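Local structure of spore coat polysaccharide biosynthesis protein spsE (Bacillus subtilis, 1VLI) at residues S119-D123 with E124-D128; L150-Y153 with V154-N158; E328-E332 with D333-V337. The protein probably acts as an N-acylneuraminate-9-phosphate synthase-like enzyme in the making of the spore coat polysaccharide. One frame throughout, in Å; residues are numbered along the deposited sequence.

Contact 1. Residues S119-D123 with E124-D128; sequences STVCD and EGSAD
Two similar first torsions bring D123 and S126 together: CG of D123 (chi1 42°) and OG of S126 (chi1 51°) each stand between their own backbone N and carbonyl carbon, so that the carboxylate bends over the first turn of helix 124-131 while the hydroxyl reaches back toward the loop. D123 OD1 accepts from S126 N at 2.9 Å, a nearly straight bond (165°) that meets the oxygen almost along its C-O axis. This is an N-cap in the strict sense: an aspartate just before the helix takes an amide of the first turn that has no earlier carbonyl to bind. The main chain makes its first full helical turn at the same place, with A127 N donating to D123 O at 3.0 Å. The serine hydroxyl adds a second link between loop and helix, for C122 N donates to S126 OG, also at 3.0 Å, and this ties the loop to the helix one residue ahead of the cap. Beside the polar group V121 packs against the helix: CG1 is 3.8 Å from A127 CA and CB 3.7 Å from S126 OG. D123 spends its other oxygen on R70, in a salt bridge to OD2; both carboxylate oxygens are thus engaged, which should hold the group against rotation and would be expected to support its negative charge next to the positive end of the helix dipole. The whole is a worked case of an aspartate N-cap where a strand of a TIM barrel, here 116-118, passes through a short loop into the next helix.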
loop_
_atom_site.group_PDB
_atom_site.type_symbol
_atom_site.label_atom_id
_atom_site.label_comp_id
_atom_site.label_asym_id
_atom_site.label_seq_id
_atom_site.Cartn_x
_atom_site.Cartn_y
_atom_site.Cartn_z
ATOM N N SER A 119 -0.709 -8.089 5.166
ATOM C CA SER A 119 -1.858 -7.567 4.438
ATOM C C SER A 119 -1.880 -6.026 4.457
ATOM O O SER A 119 -1.019 -5.379 5.065
ATOM C CB SER A 119 -3.138 -8.132 5.043
ATOM O OG SER A 119 -4.163 -8.122 4.088
ATOM N N THR A 120 -2.923 -5.468 3.855
ATOM C CA THR A 120 -3.104 -4.025 3.694
ATOM C C THR A 120 -4.321 -3.537 4.456
ATOM O O THR A 120 -5.382 -4.181 4.419
ATOM C CB THR A 120 -3.324 -3.730 2.198
ATOM O OG1 THR A 120 -2.248 -4.315 1.475
ATOM C CG2 THR A 120 -3.209 -2.264 1.891
ATOM N N VAL A 121 -4.178 -2.391 5.121
ATOM C CA VAL A 121 -5.322 -1.733 5.756
ATOM C C VAL A 121 -5.700 -0.426 5.066
ATOM O O VAL A 121 -4.845 0.254 4.493
ATOM C CB VAL A 121 -5.124 -1.540 7.274
ATOM C CG1 VAL A 121 -4.886 -2.877 7.910
ATOM C CG2 VAL A 121 -3.983 -0.633 7.576
ATOM N N CYS A 122 -6.985 -0.091 5.114
ATOM C CA CYS A 122 -7.483 1.136 4.488
ATOM C C CYS A 122 -8.388 2.019 5.362
ATOM O O CYS A 122 -8.926 3.002 4.867
ATOM C CB CYS A 122 -8.237 0.791 3.197
ATOM S SG CYS A 122 -9.504 -0.480 3.452
ATOM N N ASP A 123 -8.616 1.629 6.617
ATOM C CA ASP A 123 -9.312 2.465 7.577
ATOM C C ASP A 123 -9.077 1.985 9.000
ATOM O O ASP A 123 -8.401 0.969 9.227
ATOM C CB ASP A 123 -10.811 2.565 7.281
ATOM C CG ASP A 123 -11.439 1.245 6.889
ATOM O OD1 ASP A 123 -11.311 0.241 7.642
ATOM O OD2 ASP A 123 -12.129 1.142 5.843
ATOM N N GLU A 124 -9.632 2.726 9.954
ATOM C CA GLU A 124 -9.501 2.413 11.371
ATOM C C GLU A 124 -9.973 0.969 11.681
ATOM O O GLU A 124 -9.294 0.223 12.394
ATOM C CB GLU A 124 -10.233 3.480 12.210
ATOM C CG GLU A 124 -9.578 4.880 12.223
ATOM C CD GLU A 124 -9.812 5.790 10.975
ATOM O OE1 GLU A 124 -10.455 5.371 9.969
ATOM O OE2 GLU A 124 -9.346 6.976 10.999
ATOM N N GLY A 125 -11.097 0.566 11.089
ATOM C CA GLY A 125 -11.697 -0.741 11.328
ATOM C C GLY A 125 -10.952 -1.936 10.747
ATOM O O GLY A 125 -10.846 -2.992 11.397
ATOM N N SER A 126 -10.466 -1.800 9.513
ATOM C CA SER A 126 -9.591 -2.818 8.919
ATOM C C SER A 126 -8.298 -2.920 9.733
ATOM O O SER A 126 -7.785 -4.025 9.985
ATOM C CB SER A 126 -9.298 -2.524 7.448
ATOM O OG SER A 126 -8.838 -1.189 7.268
ATOM N N ALA A 127 -7.794 -1.770 10.176
ATOM C CA ALA A 127 -6.620 -1.730 11.038
ATOM C C ALA A 127 -6.822 -2.558 12.330
ATOM O O ALA A 127 -5.930 -3.260 12.759
ATOM C CB ALA A 127 -6.224 -0.298 11.355
ATOM N N ASP A 128 -7.997 -2.477 12.919
ATOM C CA ASP A 128 -8.260 -3.148 14.171
ATOM C C ASP A 128 -8.342 -4.651 13.978
ATOM O O ASP A 128 -7.916 -5.419 14.835
ATOM C CB ASP A 128 -9.591 -2.692 14.717
ATOM C CG ASP A 128 -9.545 -1.305 15.302
ATOM O OD1 ASP A 128 -8.443 -0.750 15.483
ATOM O OD2 ASP A 128 -10.580 -0.710 15.645
#

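Contact 2. Residues L150-Y153 with V154-N158; sequences LLKY and VARLN
The ring of Y153 and the guanidinium of R156 each meet a neighbour obliquely across this contact: V154 N lies 3.7 Å from CD1 of the ring, and K152 CE approaches NH2 of the guanidinium at 3.3 Å. Both belong to one turn toward the C-terminal end of helix 148-155, the helical leg of a beta-alpha-beta unit of the TIM barrel between strands 138-140 and 161-164. K152 and R156 are one turn apart and run side by side in the same direction, which leaves NZ of the lysine 4.5 Å from NH2 of the arginine. Two like charges this near would be expected to repel, but each has an acid: K152 NZ forms a salt bridge with E353 and R156 NE one with E183. Y153 OH is hydrogen-bonded to D128 OD1 on the preceding helix, 124-131. Helical backbone bonds hold the turn, V154 N to L150 O being nearly straight (173°) and A155 N to L151 O following it; R156 N to K152 O, at 3.3 Å, is weak. N158, with positive phi, is the last residue of the type I turn that starts at A155, and its N donates to A155 O. On the buried side, V154 has CG1 opposite its backbone N (chi1 -177°), a torsion that swings CG2 back along the helix, where it sits 3.4 Å from L150 O and 3.7 Å from L150 CD1.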
loop_
_atom_site.group_PDB
_atom_site.type_symbol
_atom_site.label_atom_id
_atom_site.label_comp_id
_atom_site.label_asym_id
_atom_site.label_seq_id
_atom_site.Cartn_x
_atom_site.Cartn_y
_atom_site.Cartn_z
ATOM N N LEU A 150 -5.847 7.964 9.268
ATOM C CA LEU A 150 -5.440 6.566 9.232
ATOM C C LEU A 150 -3.955 6.384 9.515
ATOM O O LEU A 150 -3.582 5.487 10.278
ATOM C CB LEU A 150 -5.810 5.896 7.908
ATOM C CG LEU A 150 -5.288 4.458 7.733
ATOM C CD1 LEU A 150 -5.942 3.433 8.768
ATOM C CD2 LEU A 150 -5.434 3.982 6.310
ATOM N N LEU A 151 -3.095 7.214 8.924
ATOM C CA LEU A 151 -1.660 7.038 9.141
ATOM C C LEU A 151 -1.315 7.237 10.613
ATOM O O LEU A 151 -0.453 6.567 11.136
ATOM C CB LEU A 151 -0.817 7.975 8.243
ATOM C CG LEU A 151 -0.972 7.788 6.731
ATOM C CD1 LEU A 151 -0.216 8.886 5.977
ATOM C CD2 LEU A 151 -0.536 6.383 6.233
ATOM N N LYS A 152 -1.985 8.184 11.262
ATOM C CA LYS A 152 -1.783 8.518 12.667
ATOM C C LYS A 152 -2.261 7.355 13.535
ATOM O O LYS A 152 -1.631 6.985 14.518
ATOM C CB LYS A 152 -2.601 9.770 12.961
ATOM C CG LYS A 152 -2.209 10.570 14.181
ATOM C CD LYS A 152 -3.266 11.654 14.472
ATOM C CE LYS A 152 -2.797 12.691 15.515
ATOM N NZ LYS A 152 -2.997 14.125 15.079
ATOM N N TYR A 153 -3.391 6.782 13.158
ATOM C CA TYR A 153 -4.046 5.760 13.952
ATOM C C TYR A 153 -3.197 4.505 13.987
ATOM O O TYR A 153 -2.964 3.937 15.047
ATOM C CB TYR A 153 -5.386 5.442 13.324
ATOM C CG TYR A 153 -6.250 4.506 14.102
ATOM C CD1 TYR A 153 -6.140 3.127 13.934
ATOM C CD2 TYR A 153 -7.207 4.987 14.969
ATOM C CE1 TYR A 153 -6.946 2.257 14.612
ATOM C CE2 TYR A 153 -8.025 4.121 15.662
ATOM C CZ TYR A 153 -7.894 2.750 15.482
ATOM O OH TYR A 153 -8.729 1.881 16.166
ATOM N N VAL A 154 -2.712 4.095 12.822
ATOM C CA VAL A 154 -1.869 2.931 12.735
ATOM C C VAL A 154 -0.462 3.196 13.312
ATOM O O VAL A 154 0.105 2.341 13.994
ATOM C CB VAL A 154 -1.783 2.434 11.294
ATOM C CG1 VAL A 154 -0.952 1.189 11.241
ATOM C CG2 VAL A 154 -3.166 2.141 10.755
ATOM N N ALA A 155 0.107 4.373 13.041
ATOM C CA ALA A 155 1.426 4.697 13.601
ATOM C C ALA A 155 1.481 4.424 15.124
ATOM O O ALA A 155 2.507 3.998 15.639
ATOM C CB ALA A 155 1.801 6.118 13.304
ATOM N N ARG A 156 0.380 4.671 15.827
ATOM C CA ARG A 156 0.347 4.521 17.288
ATOM C C ARG A 156 0.390 3.069 17.775
ATOM O O ARG A 156 0.530 2.825 18.963
ATOM C CB ARG A 156 -0.883 5.207 17.879
ATOM C CG ARG A 156 -0.720 6.687 18.036
ATOM C CD ARG A 156 -2.004 7.385 18.393
ATOM N NE ARG A 156 -1.863 8.819 18.218
ATOM C CZ ARG A 156 -2.795 9.717 18.515
ATOM N NH1 ARG A 156 -3.964 9.336 19.023
ATOM N NH2 ARG A 156 -2.553 11.010 18.305
ATOM N N LEU A 157 0.267 2.121 16.857
ATOM C CA LEU A 157 0.294 0.718 17.203
ATOM C C LEU A 157 1.723 0.207 17.298
ATOM O O LEU A 157 1.963 -0.927 17.710
ATOM C CB LEU A 157 -0.507 -0.080 16.175
ATOM C CG LEU A 157 -1.975 0.324 16.127
ATOM C CD1 LEU A 157 -2.688 -0.292 14.919
ATOM C CD2 LEU A 157 -2.653 -0.045 17.474
ATOM N N ASN A 158 2.664 1.051 16.898
ATOM C CA ASN A 158 4.099 0.782 16.992
ATOM C C ASN A 158 4.707 -0.392 16.222
ATOM O O ASN A 158 5.739 -0.939 16.582
ATOM C CB ASN A 158 4.616 0.876 18.426
ATOM C CG ASN A 158 5.469 2.140 18.632
ATOM O OD1 ASN A 158 4.999 3.092 19.272
ATOM N ND2 ASN A 158 6.706 2.180 18.034
#

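Contact 3. Residues E328-E332 with D333-V337; sequences EAFSE and DNIAV
Hydrogen bonds come first, and three of them converge on the side-chain amide of N334. Its ND2 gives one proton to E328 OE2 at 2.9 Å and the other to A329 O at 3.2 Å, and both acceptors lie in the amide plane; the carboxylate of E328, turned 49° from that plane, is met from above its own. At its other end, OD1 accepts from S331 N at 2.8 Å, its direction set by a chi1 of 54° that turns the group back over the chain, and lies at the edge of the F330 ring, near its plane. Three bonds hold the amide's orientation, with ND2 toward the two oxygens and OD1 toward S331 N. With an alanine here, S331 N, A329 O and E328 OE2 would probably all lose the partner that N334 gives them, and the loop would be freer to move. Among backbone bonds, S331 O receives two amides: N334 N at 2.9 Å from above the carbonyl plane, closing a turn of type I geometry, and I335 N at 3.1 Å nearly in line with the C=O bond. Apolar contact is the third kind: F330 CD1 touches I335 CG2 at 3.9 Å. The turn thus leads the loop of the SAF domain into strand 335-338, which pairs antiparallel with strand 317-320; I335 packs on I318 and T320 of that strand and, together with E332, on F352 of helix 352-356.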
loop_
_atom_site.group_PDB
_atom_site.type_symbol
_atom_site.label_atom_id
_atom_site.label_comp_id
_atom_site.label_asym_id
_atom_site.label_seq_id
_atom_site.Cartn_x
_atom_site.Cartn_y
_atom_site.Cartn_z
ATOM N N GLU A 328 -25.130 22.791 11.227
ATOM C CA GLU A 328 -24.858 21.501 11.851
ATOM C C GLU A 328 -23.344 21.190 12.022
ATOM O O GLU A 328 -22.534 21.311 11.081
ATOM C CB GLU A 328 -25.598 20.405 11.067
ATOM C CG GLU A 328 -25.572 19.003 11.666
ATOM C CD GLU A 328 -26.034 17.936 10.677
ATOM O OE1 GLU A 328 -26.872 18.303 9.777
ATOM O OE2 GLU A 328 -25.558 16.721 10.804
ATOM N N ALA A 329 -22.975 20.791 13.241
ATOM C CA ALA A 329 -21.609 20.404 13.562
ATOM C C ALA A 329 -21.190 19.226 12.659
ATOM O O ALA A 329 -22.008 18.367 12.342
ATOM C CB ALA A 329 -21.491 20.041 15.045
ATOM N N PHE A 330 -19.942 19.236 12.197
ATOM C CA PHE A 330 -19.384 18.139 11.436
ATOM C C PHE A 330 -18.921 17.160 12.463
ATOM O O PHE A 330 -18.409 17.571 13.514
ATOM C CB PHE A 330 -18.164 18.587 10.686
ATOM C CG PHE A 330 -18.458 19.402 9.486
ATOM C CD1 PHE A 330 -19.055 18.825 8.370
ATOM C CD2 PHE A 330 -18.090 20.747 9.439
ATOM C CE1 PHE A 330 -19.303 19.574 7.231
ATOM C CE2 PHE A 330 -18.351 21.505 8.311
ATOM C CZ PHE A 330 -18.958 20.920 7.200
ATOM N N SER A 331 -19.085 15.878 12.166
ATOM C CA SER A 331 -18.607 14.844 13.065
ATOM C C SER A 331 -18.334 13.539 12.330
ATOM O O SER A 331 -18.742 13.363 11.171
ATOM C CB SER A 331 -19.616 14.627 14.187
ATOM O OG SER A 331 -20.692 13.835 13.728
ATOM N N GLU A 332 -17.608 12.650 13.010
ATOM C CA GLU A 332 -17.430 11.242 12.639
ATOM C C GLU A 332 -18.719 10.629 12.043
ATOM O O GLU A 332 -18.662 9.683 11.268
ATOM C CB GLU A 332 -17.062 10.483 13.921
ATOM C CG GLU A 332 -16.086 9.317 13.801
ATOM C CD GLU A 332 -14.619 9.749 13.715
ATOM O OE1 GLU A 332 -14.219 10.711 14.414
ATOM O OE2 GLU A 332 -13.856 9.110 12.947
ATOM N N ASP A 333 -19.877 11.180 12.391
ATOM C CA ASP A 333 -21.152 10.649 11.934
ATOM C C ASP A 333 -21.747 11.183 10.635
ATOM O O ASP A 333 -22.680 10.581 10.111
ATOM C CB ASP A 333 -22.191 10.787 13.045
ATOM C CG ASP A 333 -21.855 9.929 14.242
ATOM O OD1 ASP A 333 -21.232 8.850 14.076
ATOM O OD2 ASP A 333 -22.154 10.265 15.395
ATOM N N ASN A 334 -21.240 12.297 10.118
ATOM C CA ASN A 334 -21.753 12.807 8.846
ATOM C C ASN A 334 -20.692 13.082 7.772
ATOM O O ASN A 334 -21.030 13.323 6.609
ATOM C CB ASN A 334 -22.663 14.025 9.052
ATOM C CG ASN A 334 -22.004 15.118 9.863
ATOM O OD1 ASN A 334 -20.760 15.207 9.974
ATOM N ND2 ASN A 334 -22.825 15.959 10.443
ATOM N N ILE A 335 -19.423 13.030 8.152
ATOM C CA ILE A 335 -18.357 13.079 7.157
ATOM C C ILE A 335 -17.327 11.963 7.371
ATOM O O ILE A 335 -17.137 11.503 8.506
ATOM C CB ILE A 335 -17.658 14.484 7.108
ATOM C CG1 ILE A 335 -17.234 14.952 8.507
ATOM C CG2 ILE A 335 -18.555 15.519 6.412
ATOM C CD1 ILE A 335 -16.062 15.907 8.487
ATOM N N ALA A 336 -16.657 11.558 6.281
ATOM C CA ALA A 336 -15.643 10.513 6.346
ATOM C C ALA A 336 -14.545 10.734 5.319
ATOM O O ALA A 336 -14.750 11.422 4.323
ATOM C CB ALA A 336 -16.268 9.116 6.190
ATOM N N VAL A 337 -13.371 10.168 5.592
ATOM C CA VAL A 337 -12.218 10.198 4.676
ATOM C C VAL A 337 -12.352 8.999 3.710
ATOM O O VAL A 337 -12.156 7.828 4.109
ATOM C CB VAL A 337 -10.920 10.149 5.491
ATOM C CG1 VAL A 337 -9.656 10.016 4.602
ATOM C CG2 VAL A 337 -10.826 11.360 6.377
#

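In the fold
Contacts 1 and 2 are neighbours in the barrel, their centres 10 Å apart, touching where D123 C meets L150 CD1 at 3.5 Å and E124 CG meets Y153 CD2 at 3.6 Å. Contact 3 lies in the SAF domain, about 20 Å and 21 Å from their centres, its nearest atoms about 5 Å from contact 1 and 6 Å from contact 2. R316 lies between the two regions: the C122 side chain touches it, and its NH1 is hydrogen-bonded to V337 O, while helix 352-356 packs on contact 3 and offers E353 to K152. The zinc ligands H226 and H248 stand at the C-terminal ends of barrel strands, the end from which residues 119-123 emerge.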